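Local atomic coordinates of DUF416 domain-containing protein (Shewanella baltica, PDB entry 2Q9R), a protein that is of unknown function but belongs to the DUF416 family, has an all-helical fold and holds benzoic acid in the crystal. Residues A[9-14]-A[164-169]; A[19-24]-A[59-64]; A[27-32]-A[52-57]; A[119-124]-A[160-165]. One frame throughout, in Å; residues are numbered along the deposited sequence. Where two conformers were deposited one is given.

Contact 1: A[9-14]-A[164-169]; sequences FKRLKA and SLLEII
Leu-166, the first residue of 164-169 to meet 9-14, reaches between the side chains of Arg-11 and Leu-12. Its CG is anti to the backbone N (chi1 178°), which carries it out toward helix 8-14, and chi2 parts the two methyls between different partners. CD2 lies over the centre of the Arg-11 guanidinium, 3.6 Å from Arg-11 CZ, so a flat cation rests one face on a methyl, leaving its N-H groups, which lie in the plane, to polar partners such as Glu-170. CD1 meets Leu-12 CD1 at 4.1 Å, an apolar pair on the inner side of the contact. A branched leucine suits this place because it can serve both a charged neighbour and an apolar one. The next residue, Glu-167, takes part through its aliphatic stem: CG approaches Arg-11 NH1 to 4.0 Å, near the guanidinium plane. Its carboxylate stays apart, and the salt bridge of Arg-11 NH1 is made instead with Glu-170. The two helical segments run at 42° to each other with their axes 10.8 Å apart. Leu-12, Leu-165 and Ile-169 pack on Phe-23 of helix 17-42; the short helix 8-14 packs beside helix 153-170, well away from the centre of the chain.

Contact 2: A[19-24]-A[59-64]; sequences QKQLFA and QSLYDP
The side-chain amide of Gln-21 lies with one flat side against a methyl of Leu-61, whose CD2 sits 3.9 Å from Gln-21 CD, while Ser-60 CB stands beyond the nitrogen, 4.0 Å from Gln-21 NE2. This is part of a helical hairpin in an all-helical fold: helix 17-42 is followed by helix 47-62, which runs back along it, and the contact joins the start of the first to the end of the second. With CG anti to the backbone N (chi1 -169°) and the chain extended beyond it, Gln-21 slides alongside Leu-61 in the reverse direction, laying its CB, CG and amide along the same CD2 methyl. Glutamine suits a partly exposed flank, since both its methylenes and the face of its amide can pack on a leucine. Ser-60 adds little bulk here, and its hydroxyl turns back to its own helix, bonding to Leu-56 O. On the inner half side chain meets side chain, Leu-22 CD1 to Leu-61 CD1 at 4.0 Å, crossing at about a right angle. Both leucines also touch helix 177-190, Leu-22 on Leu-179 and Leu-61 on Val-180, so that this helix closes one side of the hairpin. Leu-61 also comes in close to the opposing backbone, where its CD2 lies 3.8 Å from Leu-22 N and its CD1 3.9 Å from Leu-22 CA.

Contact 3: A[27-32]-A[52-57]; sequences LCQRML and TALELL
Leu-54 projects from helix 47-62 onto the surface of helix 17-42 and overlaps Cys-28, Gln-29 and Leu-32 at once. Its CG is anti to the carbonyl carbon (chi1 -77°), which carries the fork to the other helix. One methyl, CD2, presses on main chain as well as side chain, lying 3.6 Å from Gln-29 N and 3.8 Å from Cys-28 CB. The other, CD1, meets Leu-32 CD2 at 4.0 Å. Cysteine fits beside the fork because it is small, and leucine one turn on supplies a methyl for CD1 to meet. Gln-29 does not start toward Leu-54, but the bend at chi2 (71°) brings its amide oxygen near, and the two side chains cross obliquely; OE1 comes to 3.8 Å of both Leu-54 CB and Leu-54 CD1 and accepts a hydrogen bond from Trp-58 NE1, one turn farther along helix 47-62. Cutting Leu-54 back to an alanine would probably open a gap between the helices and leave Leu-32 CD2 and the Cys-28 methylene without their apolar partner. The segments run nearly antiparallel, at 156° with axes 10.6 Å apart, as expected for the two arms of a helical hairpin. Helix 92-111 packs against both arms, touching Cys-28 and Ala-53, while helices 120-136 and 153-170 pack on Leu-27 and Arg-30.

Contact 4: A[119-124]-A[160-165]; sequences NISKLS and ELQNSL
A buried packing contact between helix 120-136 and helix 153-170 of the all-helical fold is built here round the side-chain amide of Gln-162. Both ends of the amide grip one residue, Ser-121. The Ser-121 hydroxyl OG donates to Gln-162 OE1 at 2.6 Å, in the carbonyl plane and on a lone pair, while Gln-162 NE2 donates to the main-chain Ser-121 O at 3.0 Å in a nearly straight bond (166°). The serine oxygen is anti to its own backbone N (chi1 172°), which places hydroxyl and carbonyl where one amide can span them. Gln-162 is bent at chi2, and the two bonds together fix the amide against flipping, since a turned group would set OE1 against Ser-121 O, two acceptors face to face. NE2 has a further acceptor in Glu-158 OE2, which Ser-124 OG also reaches; Ser-124 CB lies 3.8 Å from Gln-162 NE2. Small serines suit the facing side because they bring polar atoms close without holding the helices apart. A leucine in place of Gln-162 is likely to leave the buried Ser-121 hydroxyl and carbonyl without their amide mates and take one donor from Glu-158. Phe-8 and Phe-23 also pack on the glutamine, adding an apolar side to the site. The whole is a glutamine amide hydrogen-bonded across two helices in the interior of a helical bundle.

Contacts 2 and 3 hold the same two elements, helices 17-42 and 47-62, near the end of their hairpin and farther along it; contact 3 lies closer to the middle of the chain. Contacts 1 and 4 share helix 153-170, including Ser-164 and Leu-165, and bring it against helices 8-14 and 120-136. Contact 4 is buried and relies on directed hydrogen bonds, whereas the other three, only partly buried, rest on leucine methyls against other apolar groups and against the flat or methylene parts of Arg and Gln side chains. Phe-23, next to Leu-22, packs against Gln-162 and Ser-121, and Leu-27 meets Leu-165, so the hairpin and the helix 153-170 pair form one continuous interior.

Contact 1: A[9-14]-A[164-169]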
loop_
_atom_site.group_PDB
_atom_site.type_symbol
_atom_site.label_atom_id
_atom_site.label_comp_id
_atom_site.label_asym_id
_atom_site.label_seq_id
_atom_site.Cartn_x
_atom_site.Cartn_y
_atom_site.Cartn_z
ATOM N N PHE A 9 5.436 -16.612 -16.547
ATOM C CA PHE A 9 5.844 -17.918 -16.013
ATOM C C PHE A 9 6.604 -18.741 -16.990
ATOM O O PHE A 9 7.431 -19.555 -16.575
ATOM C CB PHE A 9 4.680 -18.740 -15.440
ATOM C CG PHE A 9 4.251 -18.282 -14.080
ATOM C CD1 PHE A 9 5.026 -18.581 -12.959
ATOM C CD2 PHE A 9 3.101 -17.511 -13.925
ATOM C CE1 PHE A 9 4.645 -18.152 -11.695
ATOM C CE2 PHE A 9 2.697 -17.082 -12.665
ATOM C CZ PHE A 9 3.483 -17.381 -11.544
ATOM N N LYS A 10 6.337 -18.575 -18.285
ATOM C CA LYS A 10 7.158 -19.291 -19.258
ATOM C C LYS A 10 8.620 -18.785 -19.134
ATOM O O LYS A 10 9.565 -19.555 -19.307
ATOM C CB LYS A 10 6.595 -19.185 -20.691
ATOM N N ARG A 11 8.783 -17.497 -18.817
ATOM C CA ARG A 11 10.096 -16.844 -18.766
ATOM C C ARG A 11 10.821 -17.235 -17.483
ATOM O O ARG A 11 12.037 -17.547 -17.459
ATOM C CB ARG A 11 9.939 -15.315 -18.789
ATOM C CG ARG A 11 9.602 -14.689 -20.135
ATOM C CD ARG A 11 9.934 -13.197 -20.130
ATOM N NE ARG A 11 8.963 -12.422 -19.388
ATOM C CZ ARG A 11 9.214 -11.351 -18.633
ATOM N NH1 ARG A 11 10.426 -10.898 -18.430
ATOM N NH2 ARG A 11 8.211 -10.737 -18.019
ATOM N N LEU A 12 10.044 -17.311 -16.421
ATOM C CA LEU A 12 10.564 -17.745 -15.138
ATOM C C LEU A 12 11.031 -19.190 -15.228
ATOM O O LEU A 12 12.129 -19.548 -14.758
ATOM C CB LEU A 12 9.468 -17.546 -14.084
ATOM C CG LEU A 12 9.789 -17.628 -12.618
ATOM C CD1 LEU A 12 10.969 -16.731 -12.277
ATOM C CD2 LEU A 12 8.549 -17.245 -11.839
ATOM N N LYS A 13 10.231 -20.027 -15.869
ATOM C CA LYS A 13 10.581 -21.444 -15.997
ATOM C C LYS A 13 11.811 -21.657 -16.912
ATOM O O LYS A 13 12.579 -22.608 -16.729
ATOM C CB LYS A 13 9.392 -22.244 -16.520
ATOM C CG LYS A 13 8.243 -22.361 -15.514
ATOM C CD LYS A 13 6.960 -22.871 -16.164
ATOM C CE LYS A 13 5.794 -22.918 -15.163
ATOM N NZ LYS A 13 4.604 -23.663 -15.711
ATOM N N ALA A 14 11.977 -20.764 -17.881
ATOM C CA ALA A 14 13.124 -20.791 -18.794
ATOM C C ALA A 14 14.448 -20.388 -18.138
ATOM O O ALA A 14 15.508 -20.652 -18.681
ATOM C CB ALA A 14 12.834 -19.926 -20.017
ATOM N N SER A 164 10.483 -6.667 -13.020
ATOM C CA SER A 164 11.771 -5.984 -13.072
ATOM C C SER A 164 12.909 -6.882 -12.590
ATOM O O SER A 164 13.989 -6.883 -13.155
ATOM C CB SER A 164 11.716 -4.729 -12.221
ATOM O OG SER A 164 10.979 -3.730 -12.891
ATOM N N LEU A 165 12.657 -7.628 -11.534
ATOM C CA LEU A 165 13.612 -8.608 -11.040
ATOM C C LEU A 165 13.882 -9.687 -12.098
ATOM O O LEU A 165 15.027 -10.099 -12.318
ATOM C CB LEU A 165 13.057 -9.261 -9.771
ATOM C CG LEU A 165 13.903 -10.284 -9.036
ATOM C CD1 LEU A 165 15.256 -9.670 -8.553
ATOM C CD2 LEU A 165 13.073 -10.848 -7.852
ATOM N N LEU A 166 12.833 -10.156 -12.763
ATOM C CA LEU A 166 13.011 -11.197 -13.773
ATOM C C LEU A 166 13.835 -10.681 -14.953
ATOM O O LEU A 166 14.735 -11.394 -15.464
ATOM C CB LEU A 166 11.662 -11.719 -14.268
ATOM C CG LEU A 166 11.637 -12.779 -15.372
ATOM C CD1 LEU A 166 12.475 -13.976 -14.989
ATOM C CD2 LEU A 166 10.195 -13.199 -15.671
ATOM N N GLU A 167 13.519 -9.461 -15.386
ATOM C CA GLU A 167 14.215 -8.831 -16.498
ATOM C C GLU A 167 15.693 -8.655 -16.277
ATOM O O GLU A 167 16.458 -8.838 -17.199
ATOM C CB GLU A 167 13.630 -7.449 -16.794
ATOM C CG GLU A 167 12.272 -7.493 -17.433
ATOM C CD GLU A 167 11.634 -6.119 -17.488
ATOM O OE1 GLU A 167 12.347 -5.123 -17.219
ATOM O OE2 GLU A 167 10.429 -6.043 -17.807
ATOM N N ILE A 168 16.098 -8.229 -15.089
ATOM C CA ILE A 168 17.522 -8.038 -14.852
ATOM C C ILE A 168 18.252 -9.391 -14.804
ATOM O O ILE A 168 19.355 -9.527 -15.361
ATOM C CB ILE A 168 17.830 -7.072 -13.671
ATOM C CG1 ILE A 168 19.338 -6.810 -13.581
ATOM C CG2 ILE A 168 17.224 -7.537 -12.342
ATOM C CD1 ILE A 168 19.699 -5.402 -13.045
ATOM N N ILE A 169 17.625 -10.404 -14.225
ATOM C CA ILE A 169 18.243 -11.732 -14.204
ATOM C C ILE A 169 18.314 -12.349 -15.580
ATOM O O ILE A 169 19.341 -12.923 -15.950
ATOM C CB ILE A 169 17.514 -12.666 -13.196
ATOM C CG1 ILE A 169 17.663 -12.060 -11.786
ATOM C CG2 ILE A 169 18.028 -14.104 -13.245
ATOM C CD1 ILE A 169 16.776 -12.718 -10.709
#

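Contact 2: A[19-24]-A[59-64]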
loop_
_atom_site.group_PDB
_atom_site.type_symbol
_atom_site.label_atom_id
_atom_site.label_comp_id
_atom_site.label_asym_id
_atom_site.label_seq_id
_atom_site.Cartn_x
_atom_site.Cartn_y
_atom_site.Cartn_z
ATOM N N GLN A 19 19.768 -18.908 -11.848
ATOM C CA GLN A 19 18.944 -17.738 -12.127
ATOM C C GLN A 19 17.647 -17.764 -11.300
ATOM O O GLN A 19 17.303 -16.785 -10.703
ATOM C CB GLN A 19 18.591 -17.676 -13.620
ATOM C CG GLN A 19 19.726 -17.218 -14.504
ATOM C CD GLN A 19 19.337 -17.153 -15.941
ATOM O OE1 GLN A 19 18.828 -18.137 -16.504
ATOM N NE2 GLN A 19 19.598 -15.994 -16.579
ATOM N N LYS A 20 16.956 -18.908 -11.305
ATOM C CA LYS A 20 15.766 -19.135 -10.455
ATOM C C LYS A 20 16.025 -18.921 -8.965
ATOM O O LYS A 20 15.242 -18.250 -8.254
ATOM C CB LYS A 20 15.280 -20.556 -10.655
ATOM C CG LYS A 20 14.643 -20.840 -12.023
ATOM C CD LYS A 20 14.224 -22.338 -12.108
ATOM C CE LYS A 20 13.239 -22.584 -13.221
ATOM N NZ LYS A 20 13.861 -23.150 -14.385
ATOM N N GLN A 21 17.130 -19.482 -8.513
ATOM C CA GLN A 21 17.527 -19.414 -7.110
ATOM C C GLN A 21 17.772 -17.983 -6.682
ATOM O O GLN A 21 17.324 -17.545 -5.588
ATOM C CB GLN A 21 18.779 -20.250 -6.924
ATOM C CG GLN A 21 19.180 -20.490 -5.479
ATOM C CD GLN A 21 20.359 -21.462 -5.365
ATOM O OE1 GLN A 21 20.551 -22.313 -6.216
ATOM N NE2 GLN A 21 21.160 -21.301 -4.327
ATOM N N LEU A 22 18.442 -17.216 -7.546
ATOM C CA LEU A 22 18.616 -15.773 -7.295
ATOM C C LEU A 22 17.278 -15.030 -7.178
ATOM O O LEU A 22 17.046 -14.249 -6.213
ATOM C CB LEU A 22 19.499 -15.138 -8.395
ATOM C CG LEU A 22 19.719 -13.612 -8.398
ATOM C CD1 LEU A 22 20.240 -13.117 -7.029
ATOM C CD2 LEU A 22 20.699 -13.198 -9.527
ATOM N N PHE A 23 16.419 -15.226 -8.184
ATOM C CA PHE A 23 15.072 -14.642 -8.202
ATOM C C PHE A 23 14.318 -14.896 -6.883
ATOM O O PHE A 23 13.755 -13.974 -6.257
ATOM C CB PHE A 23 14.291 -15.213 -9.426
ATOM C CG PHE A 23 12.857 -14.704 -9.545
ATOM C CD1 PHE A 23 11.829 -15.326 -8.866
ATOM C CD2 PHE A 23 12.559 -13.588 -10.350
ATOM C CE1 PHE A 23 10.516 -14.881 -8.990
ATOM C CE2 PHE A 23 11.257 -13.110 -10.449
ATOM C CZ PHE A 23 10.232 -13.736 -9.749
ATOM N N ALA A 24 14.274 -16.169 -6.494
ATOM C CA ALA A 24 13.551 -16.617 -5.289
ATOM C C ALA A 24 14.211 -16.120 -3.990
ATOM O O ALA A 24 13.531 -15.706 -3.033
ATOM C CB ALA A 24 13.454 -18.188 -5.303
ATOM N N GLN A 59 24.986 -16.173 0.315
ATOM C CA GLN A 59 26.333 -16.706 0.147
ATOM C C GLN A 59 26.374 -17.894 -0.797
ATOM O O GLN A 59 27.364 -18.100 -1.520
ATOM C CB GLN A 59 26.913 -17.109 1.496
ATOM C CG GLN A 59 27.307 -15.948 2.384
ATOM C CD GLN A 59 28.446 -15.204 1.784
ATOM O OE1 GLN A 59 29.457 -15.809 1.406
ATOM N NE2 GLN A 59 28.289 -13.874 1.638
ATOM N N SER A 60 25.320 -18.704 -0.793
ATOM C CA SER A 60 25.258 -19.843 -1.721
ATOM C C SER A 60 25.327 -19.403 -3.161
ATOM O O SER A 60 25.836 -20.147 -4.030
ATOM C CB SER A 60 23.979 -20.646 -1.554
ATOM O OG SER A 60 23.886 -21.018 -0.194
ATOM N N LEU A 61 24.815 -18.210 -3.423
ATOM C CA LEU A 61 24.863 -17.662 -4.773
ATOM C C LEU A 61 26.223 -17.054 -5.123
ATOM O O LEU A 61 26.564 -17.028 -6.290
ATOM C CB LEU A 61 23.745 -16.636 -4.977
ATOM C CG LEU A 61 22.316 -17.195 -4.865
ATOM C CD1 LEU A 61 21.295 -16.082 -4.532
ATOM C CD2 LEU A 61 21.936 -17.941 -6.134
ATOM N N TYR A 62 26.965 -16.537 -4.138
ATOM C CA TYR A 62 28.336 -15.988 -4.356
ATOM C C TYR A 62 29.431 -17.047 -4.414
ATOM O O TYR A 62 30.415 -16.905 -5.143
ATOM C CB TYR A 62 28.794 -15.094 -3.184
ATOM C CG TYR A 62 28.117 -13.777 -2.994
ATOM C CD1 TYR A 62 28.103 -12.832 -4.004
ATOM C CD2 TYR A 62 27.571 -13.441 -1.766
ATOM C CE1 TYR A 62 27.499 -11.573 -3.806
ATOM C CE2 TYR A 62 26.961 -12.214 -1.548
ATOM C CZ TYR A 62 26.927 -11.277 -2.572
ATOM O OH TYR A 62 26.328 -10.053 -2.361
ATOM N N ASP A 63 29.298 -18.057 -3.564
ATOM C CA ASP A 63 30.428 -18.888 -3.156
ATOM C C ASP A 63 30.138 -20.360 -3.369
ATOM O O ASP A 63 29.476 -20.998 -2.547
ATOM C CB ASP A 63 30.804 -18.647 -1.686
ATOM C CG ASP A 63 32.037 -19.442 -1.246
ATOM O OD1 ASP A 63 32.616 -20.212 -2.075
ATOM O OD2 ASP A 63 32.419 -19.285 -0.060
ATOM N N PRO A 64 30.639 -20.899 -4.487
ATOM C CA PRO A 64 30.459 -22.305 -4.835
ATOM C C PRO A 64 31.120 -23.249 -3.829
ATOM O O PRO A 64 30.658 -24.382 -3.671
ATOM C CB PRO A 64 31.140 -22.436 -6.200
ATOM C CG PRO A 64 31.678 -21.121 -6.556
ATOM C CD PRO A 64 31.424 -20.155 -5.492
#

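Contact 3: A[27-32]-A[52-57]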
loop_
_atom_site.group_PDB
_atom_site.type_symbol
_atom_site.label_atom_id
_atom_site.label_comp_id
_atom_site.label_asym_id
_atom_site.label_seq_id
_atom_site.Cartn_x
_atom_site.Cartn_y
_atom_site.Cartn_z
ATOM N N LEU A 27 13.187 -12.437 -3.630
ATOM C CA LEU A 27 11.824 -12.412 -3.109
ATOM C C LEU A 27 11.731 -12.803 -1.623
ATOM O O LEU A 27 10.944 -12.255 -0.896
ATOM C CB LEU A 27 10.873 -13.294 -3.955
ATOM C CG LEU A 27 10.530 -12.807 -5.364
ATOM C CD1 LEU A 27 9.406 -13.651 -5.947
ATOM C CD2 LEU A 27 10.205 -11.245 -5.423
ATOM N N CYS A 28 12.518 -13.745 -1.158
ATOM C CA CYS A 28 12.406 -14.170 0.234
ATOM C C CYS A 28 12.948 -13.105 1.143
ATOM O O CYS A 28 12.423 -12.901 2.206
ATOM C CB CYS A 28 13.153 -15.462 0.496
ATOM S SG CYS A 28 12.345 -16.915 -0.150
ATOM N N GLN A 29 14.029 -12.452 0.715
ATOM C CA GLN A 29 14.610 -11.380 1.469
ATOM C C GLN A 29 13.580 -10.265 1.655
ATOM O O GLN A 29 13.477 -9.722 2.708
ATOM C CB GLN A 29 15.860 -10.825 0.794
ATOM C CG GLN A 29 16.466 -9.643 1.509
ATOM C CD GLN A 29 17.114 -10.030 2.802
ATOM O OE1 GLN A 29 17.891 -10.936 2.807
ATOM N NE2 GLN A 29 16.781 -9.372 3.904
ATOM N N ARG A 30 12.843 -9.948 0.608
ATOM C CA ARG A 30 11.874 -8.874 0.629
ATOM C C ARG A 30 10.717 -9.073 1.633
ATOM O O ARG A 30 10.180 -8.110 2.158
ATOM C CB ARG A 30 11.369 -8.697 -0.822
ATOM C CG ARG A 30 10.365 -7.626 -1.047
ATOM C CD ARG A 30 10.306 -7.285 -2.535
ATOM N NE ARG A 30 9.125 -6.544 -2.898
ATOM C CZ ARG A 30 7.994 -7.073 -3.375
ATOM N NH1 ARG A 30 7.849 -8.383 -3.557
ATOM N NH2 ARG A 30 6.991 -6.277 -3.675
HETATM N N MSE A 31 10.372 -10.322 1.910
HETATM C CA MSE A 31 9.360 -10.679 2.895
HETATM C C MSE A 31 9.779 -10.531 4.382
HETATM O O MSE A 31 8.910 -10.492 5.271
HETATM C CB MSE A 31 8.970 -12.150 2.686
HETATM C CG MSE A 31 8.361 -12.522 1.323
HETATM SE SE MSE A 31 8.236 -14.442 1.158
HETATM C CE MSE A 31 8.301 -14.568 -0.698
ATOM N N LEU A 32 11.080 -10.446 4.673
ATOM C CA LEU A 32 11.528 -10.458 6.058
ATOM C C LEU A 32 10.820 -9.474 7.029
ATOM O O LEU A 32 10.528 -9.826 8.173
ATOM C CB LEU A 32 13.040 -10.253 6.110
ATOM C CG LEU A 32 13.745 -10.315 7.458
ATOM C CD1 LEU A 32 13.464 -11.681 8.165
ATOM C CD2 LEU A 32 15.271 -10.080 7.286
ATOM N N THR A 52 19.628 -15.378 9.337
ATOM C CA THR A 52 20.770 -16.275 9.213
ATOM C C THR A 52 20.606 -17.193 8.008
ATOM O O THR A 52 21.536 -17.391 7.239
ATOM C CB THR A 52 20.977 -17.181 10.452
ATOM O OG1 THR A 52 21.174 -16.374 11.614
ATOM C CG2 THR A 52 22.209 -18.058 10.280
ATOM N N ALA A 53 19.426 -17.776 7.867
ATOM C CA ALA A 53 19.119 -18.557 6.687
ATOM C C ALA A 53 19.281 -17.718 5.414
ATOM O O ALA A 53 19.888 -18.158 4.434
ATOM C CB ALA A 53 17.686 -19.174 6.797
ATOM N N LEU A 54 18.788 -16.497 5.439
ATOM C CA LEU A 54 18.907 -15.635 4.251
ATOM C C LEU A 54 20.359 -15.346 3.843
ATOM O O LEU A 54 20.675 -15.321 2.660
ATOM C CB LEU A 54 18.093 -14.360 4.416
ATOM C CG LEU A 54 16.562 -14.480 4.223
ATOM C CD1 LEU A 54 15.828 -13.326 4.935
ATOM C CD2 LEU A 54 16.170 -14.593 2.722
ATOM N N GLU A 55 21.224 -15.111 4.823
ATOM C CA GLU A 55 22.588 -14.771 4.579
ATOM C C GLU A 55 23.312 -15.966 3.957
ATOM O O GLU A 55 24.094 -15.797 3.040
ATOM C CB GLU A 55 23.237 -14.353 5.916
ATOM C CG GLU A 55 24.783 -14.134 5.833
ATOM C CD GLU A 55 25.201 -12.861 5.069
ATOM O OE1 GLU A 55 24.829 -11.755 5.528
ATOM O OE2 GLU A 55 25.914 -12.972 4.035
ATOM N N LEU A 56 22.992 -17.169 4.433
ATOM C CA LEU A 56 23.488 -18.398 3.834
ATOM C C LEU A 56 22.938 -18.592 2.419
ATOM O O LEU A 56 23.667 -19.015 1.534
ATOM C CB LEU A 56 23.172 -19.596 4.755
ATOM C CG LEU A 56 23.937 -19.649 6.102
ATOM C CD1 LEU A 56 23.385 -20.747 7.037
ATOM C CD2 LEU A 56 25.411 -19.922 5.890
ATOM N N LEU A 57 21.673 -18.249 2.168
ATOM C CA LEU A 57 21.160 -18.318 0.793
ATOM C C LEU A 57 21.888 -17.328 -0.127
ATOM O O LEU A 57 22.222 -17.663 -1.274
ATOM C CB LEU A 57 19.642 -18.071 0.731
ATOM C CG LEU A 57 18.827 -19.226 1.325
ATOM C CD1 LEU A 57 17.436 -18.753 1.759
ATOM C CD2 LEU A 57 18.765 -20.435 0.392
#

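Contact 4: A[119-124]-A[160-165]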
loop_
_atom_site.group_PDB
_atom_site.type_symbol
_atom_site.label_atom_id
_atom_site.label_comp_id
_atom_site.label_asym_id
_atom_site.label_seq_id
_atom_site.Cartn_x
_atom_site.Cartn_y
_atom_site.Cartn_z
ATOM N N ASN A 119 7.828 -21.569 -7.812
ATOM C CA ASN A 119 6.605 -21.274 -7.031
ATOM C C ASN A 119 6.739 -20.293 -5.873
ATOM O O ASN A 119 5.729 -19.869 -5.315
ATOM C CB ASN A 119 5.945 -22.566 -6.532
ATOM C CG ASN A 119 5.132 -23.251 -7.631
ATOM O OD1 ASN A 119 4.828 -22.635 -8.670
ATOM N ND2 ASN A 119 4.787 -24.529 -7.419
ATOM N N ILE A 120 7.968 -19.903 -5.529
ATOM C CA ILE A 120 8.166 -18.819 -4.588
ATOM C C ILE A 120 7.551 -17.575 -5.156
ATOM O O ILE A 120 7.126 -16.671 -4.383
ATOM C CB ILE A 120 9.682 -18.564 -4.247
ATOM C CG1 ILE A 120 10.302 -19.760 -3.478
ATOM C CG2 ILE A 120 9.859 -17.277 -3.489
ATOM C CD1 ILE A 120 9.445 -20.379 -2.394
ATOM N N SER A 121 7.458 -17.490 -6.505
ATOM C CA SER A 121 6.743 -16.337 -7.138
ATOM C C SER A 121 5.274 -16.216 -6.709
ATOM O O SER A 121 4.784 -15.121 -6.403
ATOM C CB SER A 121 6.782 -16.389 -8.675
ATOM O OG SER A 121 5.924 -15.365 -9.241
ATOM N N LYS A 122 4.569 -17.333 -6.766
ATOM C CA LYS A 122 3.178 -17.418 -6.362
ATOM C C LYS A 122 2.981 -17.192 -4.866
ATOM O O LYS A 122 1.996 -16.601 -4.421
ATOM C CB LYS A 122 2.646 -18.793 -6.730
ATOM C CG LYS A 122 2.516 -19.004 -8.256
ATOM C CD LYS A 122 2.001 -20.416 -8.592
ATOM C CE LYS A 122 1.721 -20.610 -10.108
ATOM N NZ LYS A 122 1.229 -22.004 -10.413
ATOM N N LEU A 123 3.917 -17.668 -4.061
ATOM C CA LEU A 123 3.813 -17.471 -2.639
ATOM C C LEU A 123 3.841 -15.978 -2.356
ATOM O O LEU A 123 2.990 -15.439 -1.636
ATOM C CB LEU A 123 4.929 -18.232 -1.947
ATOM C CG LEU A 123 4.920 -18.211 -0.428
ATOM C CD1 LEU A 123 5.670 -19.429 0.137
ATOM C CD2 LEU A 123 5.537 -16.898 0.045
ATOM N N SER A 124 4.770 -15.282 -3.014
ATOM C CA SER A 124 4.924 -13.850 -2.799
ATOM C C SER A 124 3.689 -13.111 -3.225
ATOM O O SER A 124 3.222 -12.261 -2.470
ATOM C CB SER A 124 6.140 -13.291 -3.545
ATOM O OG SER A 124 6.337 -11.915 -3.229
ATOM N N GLU A 160 5.114 -5.319 -10.734
ATOM C CA GLU A 160 6.225 -4.543 -11.278
ATOM C C GLU A 160 7.584 -4.976 -10.719
ATOM O O GLU A 160 8.541 -5.154 -11.470
ATOM C CB GLU A 160 5.968 -3.032 -11.066
ATOM C CG GLU A 160 4.875 -2.500 -12.016
ATOM C CD GLU A 160 4.397 -1.054 -11.705
ATOM O OE1 GLU A 160 5.067 -0.363 -10.892
ATOM O OE2 GLU A 160 3.349 -0.642 -12.274
ATOM N N LEU A 161 7.669 -5.192 -9.412
ATOM C CA LEU A 161 8.912 -5.667 -8.830
ATOM C C LEU A 161 9.278 -7.078 -9.337
ATOM O O LEU A 161 10.407 -7.311 -9.741
ATOM C CB LEU A 161 8.833 -5.599 -7.297
ATOM C CG LEU A 161 10.022 -5.997 -6.389
ATOM C CD1 LEU A 161 10.266 -7.528 -6.358
ATOM C CD2 LEU A 161 11.271 -5.247 -6.763
ATOM N N GLN A 162 8.340 -8.016 -9.348
ATOM C CA GLN A 162 8.658 -9.356 -9.868
ATOM C C GLN A 162 9.083 -9.321 -11.349
ATOM O O GLN A 162 9.985 -10.045 -11.743
ATOM C CB GLN A 162 7.486 -10.331 -9.689
ATOM C CG GLN A 162 7.222 -10.755 -8.253
ATOM C CD GLN A 162 6.668 -12.137 -8.157
ATOM O OE1 GLN A 162 7.031 -13.012 -8.953
ATOM N NE2 GLN A 162 5.767 -12.361 -7.173
ATOM N N ASN A 163 8.446 -8.474 -12.159
ATOM C CA ASN A 163 8.859 -8.347 -13.555
ATOM C C ASN A 163 10.237 -7.745 -13.742
ATOM O O ASN A 163 11.033 -8.224 -14.554
ATOM C CB ASN A 163 7.808 -7.566 -14.371
ATOM C CG ASN A 163 6.746 -8.488 -14.910
ATOM O OD1 ASN A 163 6.922 -9.073 -15.972
ATOM N ND2 ASN A 163 5.673 -8.685 -14.146
ATOM N N SER A 164 10.483 -6.667 -13.020
ATOM C CA SER A 164 11.771 -5.984 -13.072
ATOM C C SER A 164 12.909 -6.882 -12.590
ATOM O O SER A 164 13.989 -6.883 -13.155
ATOM C CB SER A 164 11.716 -4.729 -12.221
ATOM O OG SER A 164 10.979 -3.730 -12.891
ATOM N N LEU A 165 12.657 -7.628 -11.534
ATOM C CA LEU A 165 13.612 -8.608 -11.040
ATOM C C LEU A 165 13.882 -9.687 -12.098
ATOM O O LEU A 165 15.027 -10.099 -12.318
ATOM C CB LEU A 165 13.057 -9.261 -9.771
ATOM C CG LEU A 165 13.903 -10.284 -9.036
ATOM C CD1 LEU A 165 15.256 -9.670 -8.553
ATOM C CD2 LEU A 165 13.073 -10.848 -7.852
#